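Local coordinates for protein ferritin (Pseudo-nitzschia multiseries, PDB 4IWJ) that probably stores iron in a soluble, non-toxic form within a 24-subunit shell, oxidising ferrous iron with dioxygen and depositing it as ferric hydroxide, at residues E4-F9 against R63-E68; E36-Y41 against R153-V158. All coordinates share one frame; numbering follows the deposited sequence.

Interaction 1: E4-F9 against R63-E68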
# COMPACT_ATOMS: atom_id res chain seq x y z
N GLU A 4 56.61 1.66 30.47
CA GLU A 4 55.68 2.44 31.24
C GLU A 4 54.35 2.49 30.44
O GLU A 4 53.29 2.25 31.00
CB GLU A 4 56.17 3.83 31.48
CG GLU A 4 55.53 4.44 32.72
CD GLU A 4 55.29 5.93 32.56
OE1 GLU A 4 55.62 6.48 31.47
OE2 GLU A 4 54.76 6.54 33.53
N LEU A 5 54.45 2.75 29.14
CA LEU A 5 53.24 2.90 28.32
C LEU A 5 52.44 1.59 28.35
O LEU A 5 51.22 1.61 28.56
CB LEU A 5 53.57 3.36 26.91
CG LEU A 5 52.41 3.20 25.95
CD1 LEU A 5 51.53 4.38 26.23
CD2 LEU A 5 52.96 3.30 24.56
N LEU A 6 53.13 0.46 28.28
CA LEU A 6 52.45 -0.83 28.32
C LEU A 6 51.86 -1.19 29.71
O LEU A 6 50.77 -1.81 29.79
CB LEU A 6 53.39 -1.94 27.88
CG LEU A 6 54.04 -1.73 26.48
CD1 LEU A 6 55.36 -2.50 26.29
CD2 LEU A 6 53.06 -2.08 25.37
N ASP A 7 52.57 -0.82 30.79
CA ASP A 7 52.04 -0.96 32.15
C ASP A 7 50.76 -0.10 32.32
O ASP A 7 49.74 -0.53 32.91
CB ASP A 7 53.09 -0.52 33.21
CG ASP A 7 52.55 -0.60 34.67
OD1 ASP A 7 52.26 -1.74 35.10
OD2 ASP A 7 52.42 0.46 35.39
N LEU A 8 50.85 1.15 31.90
CA LEU A 8 49.70 2.05 32.08
C LEU A 8 48.47 1.67 31.19
O LEU A 8 47.30 1.91 31.59
CB LEU A 8 50.11 3.49 31.85
CG LEU A 8 50.99 4.02 32.97
CD1 LEU A 8 51.30 5.46 32.62
CD2 LEU A 8 50.22 3.93 34.28
N PHE A 9 48.74 1.14 30.00
CA PHE A 9 47.68 0.60 29.18
C PHE A 9 47.01 -0.59 29.85
O PHE A 9 45.77 -0.70 29.94
CB PHE A 9 48.18 0.29 27.75
CG PHE A 9 47.11 0.34 26.71
CD1 PHE A 9 47.02 1.41 25.80
CD2 PHE A 9 46.15 -0.71 26.64
CE1 PHE A 9 46.01 1.46 24.84
CE2 PHE A 9 45.13 -0.65 25.70
CZ PHE A 9 45.07 0.42 24.80
N ARG A 63 47.11 -3.85 18.42
CA ARG A 63 48.38 -3.14 18.42
C ARG A 63 49.54 -3.93 19.10
O ARG A 63 50.65 -3.39 19.32
CB ARG A 63 48.26 -1.73 19.10
CG ARG A 63 48.74 -0.62 18.12
CD ARG A 63 50.24 -0.61 17.80
NE ARG A 63 50.86 -0.32 19.07
CZ ARG A 63 50.98 0.90 19.53
NH1 ARG A 63 50.58 1.86 18.71
NH2 ARG A 63 51.50 1.15 20.76
N ASN A 64 49.29 -5.18 19.42
CA ASN A 64 50.30 -6.04 20.10
C ASN A 64 50.76 -5.48 21.41
O ASN A 64 51.94 -5.60 21.72
CB ASN A 64 51.53 -6.27 19.18
CG ASN A 64 51.11 -6.81 17.84
OD1 ASN A 64 51.41 -6.20 16.82
ND2 ASN A 64 50.28 -7.85 17.83
N ILE A 65 49.86 -4.83 22.16
CA ILE A 65 50.15 -4.43 23.52
C ILE A 65 49.70 -5.66 24.38
O ILE A 65 48.50 -5.96 24.42
CB ILE A 65 49.38 -3.09 23.85
CG1 ILE A 65 50.02 -1.90 23.06
CG2 ILE A 65 49.40 -2.80 25.36
CD1 ILE A 65 49.11 -0.67 22.91
N PRO A 66 50.65 -6.40 25.04
CA PRO A 66 50.20 -7.65 25.72
C PRO A 66 49.29 -7.28 26.91
O PRO A 66 49.52 -6.30 27.60
CB PRO A 66 51.50 -8.28 26.24
CG PRO A 66 52.58 -7.59 25.44
CD PRO A 66 52.09 -6.19 25.20
N ILE A 67 48.18 -7.94 27.05
CA ILE A 67 47.29 -7.61 28.13
C ILE A 67 47.41 -8.77 29.13
O ILE A 67 47.26 -9.92 28.73
CB ILE A 67 45.83 -7.53 27.61
CG1 ILE A 67 45.64 -6.27 26.80
CG2 ILE A 67 44.84 -7.50 28.82
CD1 ILE A 67 45.96 -4.97 27.59
N GLU A 68 47.58 -8.47 30.40
CA GLU A 68 47.40 -9.50 31.40
C GLU A 68 46.31 -8.97 32.35
O GLU A 68 46.50 -7.93 32.97
CB GLU A 68 48.70 -9.67 32.21
CG GLU A 68 49.90 -10.24 31.43
CD GLU A 68 49.75 -11.71 30.97
OE1 GLU A 68 48.98 -12.51 31.57
OE2 GLU A 68 50.44 -12.08 29.98
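Where the long crossover of the ferritin four-helix bundle leaves helix 36-62, I65 turns back against L6 and F9 in the first turns of helix 3-32. N64, with positive phi, is the C-prime residue of the Schellman motif that ends helix 36-62, and just beyond this reversal the I65 side chain is directed at helix 3-32. Its two branches divide the work. CG2, anti to the backbone N, lies 3.7 Å from CD2 of L6 and also touches CD2 of F9, entering between the two side chains. The other branch carries CD1 over one face of the F9 ring, a CH-pi contact 4.3 Å from the centroid. The methyl stands 16° off the ring normal, offset toward the rim. F9 presents that face with its CG anti to the backbone N (chi1 -154°). P66 extends the seam more loosely, its CD 4.2 Å from L6 CD2, and CD1 of I67 approaches F9 CD2 obliquely at 4.4 Å. Around this patch A60 of helix 36-62 touches F9, I65 and I67, while the side chain of N10 hydrogen-bonds to the loop backbone at P66 O and E68 N. An alanine in place of I65 would take away both the methyl over the ring and the branch against L6, and would probably open a gap between F9 and L6. No hydrogen bond joins the two segments directly, so their hold on one another is a matter of shape and apolar burial.

Interaction 2: E36-Y41 against R153-V158; sequences EGMAAY and RSLDVV
At the start of helix 36-62, the carboxylate of D156 from the short C-terminal helix 151-158 takes up backbone N-H groups of the first turn, where no preceding turn supplies carbonyls. OD1 accepts from M38 N at 2.8 Å, the N-H coming in close to the line of the CG-OD1 bond, while OD2 accepts from G37 N at 3.1 Å, approached from the syn side with a 26° tilt from the plane. D156 reaches across because its CG stands anti to its own backbone N (chi1 -169°). The axes of segments 36-41 and 153-158 approach to 8.1 Å at 60°, and G37 faces the partner with no side chain: a beta-carbon at this position would collide with D156 O. Beside the polar grip, M38 lays CG 3.4 Å from D156 OD1 and runs on, extended, until CE meets L155 CD2 at 4.2 Å; the two side chains cross at about a right angle. E36, with D31 a ligand of zinc and iron(III) sites seen in this protein, has OE1 4.6 Å from D156 OD2, a like-charge approach probably eased by the salt bridge of E36 OE1 to K141 NZ of a neighbouring subunit, where S137 also hydrogen-bonds to E36 OE2. A carboxylate from far along the chain thus accepts two first-turn N-H groups, joining the short fifth helix of the ferritin fold to its four-helix bundle.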
# COMPACT_ATOMS: atom_id res chain seq x y z
N GLU A 36 15.08 2.76 42.93
CA GLU A 36 15.21 1.89 41.75
C GLU A 36 15.61 2.74 40.54
O GLU A 36 16.23 2.21 39.59
CB GLU A 36 13.95 1.01 41.47
CG GLU A 36 13.77 -0.10 42.52
CD GLU A 36 12.92 0.41 43.70
OE1 GLU A 36 12.58 1.60 43.74
OE2 GLU A 36 12.63 -0.38 44.60
N GLY A 37 15.25 4.01 40.54
CA GLY A 37 15.62 4.89 39.42
C GLY A 37 17.18 5.07 39.37
O GLY A 37 17.84 4.87 38.32
N MET A 38 17.76 5.45 40.51
CA MET A 38 19.21 5.62 40.61
C MET A 38 19.89 4.27 40.38
O MET A 38 20.97 4.21 39.80
CB MET A 38 19.57 6.30 41.97
CG MET A 38 19.11 7.76 42.03
SD MET A 38 19.37 8.33 43.68
CE MET A 38 18.41 9.86 43.55
N ALA A 39 19.32 3.17 40.86
CA ALA A 39 19.93 1.86 40.69
C ALA A 39 20.05 1.54 39.20
O ALA A 39 21.06 1.02 38.75
CB ALA A 39 19.07 0.80 41.38
N ALA A 40 18.99 1.85 38.42
CA ALA A 40 19.02 1.53 36.97
C ALA A 40 20.07 2.34 36.28
O ALA A 40 20.75 1.84 35.36
CB ALA A 40 17.62 1.82 36.31
N TYR A 41 20.22 3.61 36.66
CA TYR A 41 21.21 4.45 36.07
C TYR A 41 22.64 3.85 36.35
O TYR A 41 23.47 3.83 35.50
CB TYR A 41 21.16 5.86 36.70
CG TYR A 41 22.22 6.79 36.20
CD1 TYR A 41 21.96 7.69 35.18
CD2 TYR A 41 23.47 6.76 36.72
CE1 TYR A 41 22.94 8.55 34.72
CE2 TYR A 41 24.46 7.58 36.26
CZ TYR A 41 24.18 8.47 35.27
OH TYR A 41 25.21 9.28 34.86
N ARG A 153 13.30 11.60 47.01
CA ARG A 153 12.50 10.49 46.59
C ARG A 153 11.69 10.80 45.30
O ARG A 153 11.53 9.92 44.41
CB ARG A 153 11.75 9.99 47.89
CG ARG A 153 11.35 8.57 47.97
CD ARG A 153 12.48 7.57 47.91
NE ARG A 153 12.93 7.24 49.26
CZ ARG A 153 13.63 6.12 49.51
NH1 ARG A 153 13.91 5.23 48.56
NH2 ARG A 153 14.01 5.87 50.70
N SER A 154 11.26 12.07 45.14
CA SER A 154 10.76 12.58 43.83
C SER A 154 11.68 12.45 42.62
O SER A 154 11.25 12.04 41.54
CB SER A 154 10.31 14.07 43.93
OG SER A 154 11.32 14.98 43.51
N LEU A 155 12.94 12.81 42.79
CA LEU A 155 13.92 12.70 41.71
C LEU A 155 13.94 11.30 41.21
O LEU A 155 13.97 11.10 40.00
CB LEU A 155 15.38 13.04 42.15
CG LEU A 155 16.45 13.20 41.04
CD1 LEU A 155 16.02 14.25 39.98
CD2 LEU A 155 17.86 13.50 41.54
N ASP A 156 14.05 10.34 42.13
CA ASP A 156 14.22 8.97 41.72
C ASP A 156 13.05 8.43 40.83
O ASP A 156 13.24 7.86 39.72
CB ASP A 156 14.31 8.14 42.94
CG ASP A 156 14.76 6.75 42.61
OD1 ASP A 156 15.90 6.57 42.27
OD2 ASP A 156 13.96 5.85 42.66
N VAL A 157 11.84 8.68 41.34
CA VAL A 157 10.56 8.14 40.86
C VAL A 157 10.24 8.88 39.56
O VAL A 157 10.15 8.25 38.51
CB VAL A 157 9.43 8.30 41.93
CG1 VAL A 157 8.05 7.92 41.35
CG2 VAL A 157 9.76 7.52 43.22
N VAL A 158 10.09 10.21 39.64
CA VAL A 158 9.89 11.07 38.45
C VAL A 158 10.98 10.97 37.37
O VAL A 158 10.69 10.58 36.25
CB VAL A 158 9.60 12.57 38.83
CG1 VAL A 158 9.99 13.53 37.70
CG2 VAL A 158 8.13 12.75 39.22

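Interaction 1 packs the loop that follows helix 36-62 on helix 3-32, whereas interaction 2 joins the start of helix 36-62 to helix 151-158. Their centres lie 39 Å apart on opposite sides of the chain's centre, with no direct touch. Both are largely buried, yet their chemistry differs with place. Segments 4-9 and 63-68 meet through aliphatic and aromatic groups alone, while 36-41 and 153-158 are joined chiefly by a carboxylate bonded to backbone N-H groups of the first turn, with a smaller apolar patch beside it. Together they illustrate how buried contacts at the two ends of one bundle can differ: apolar packing in one, charged hydrogen bonding in the other.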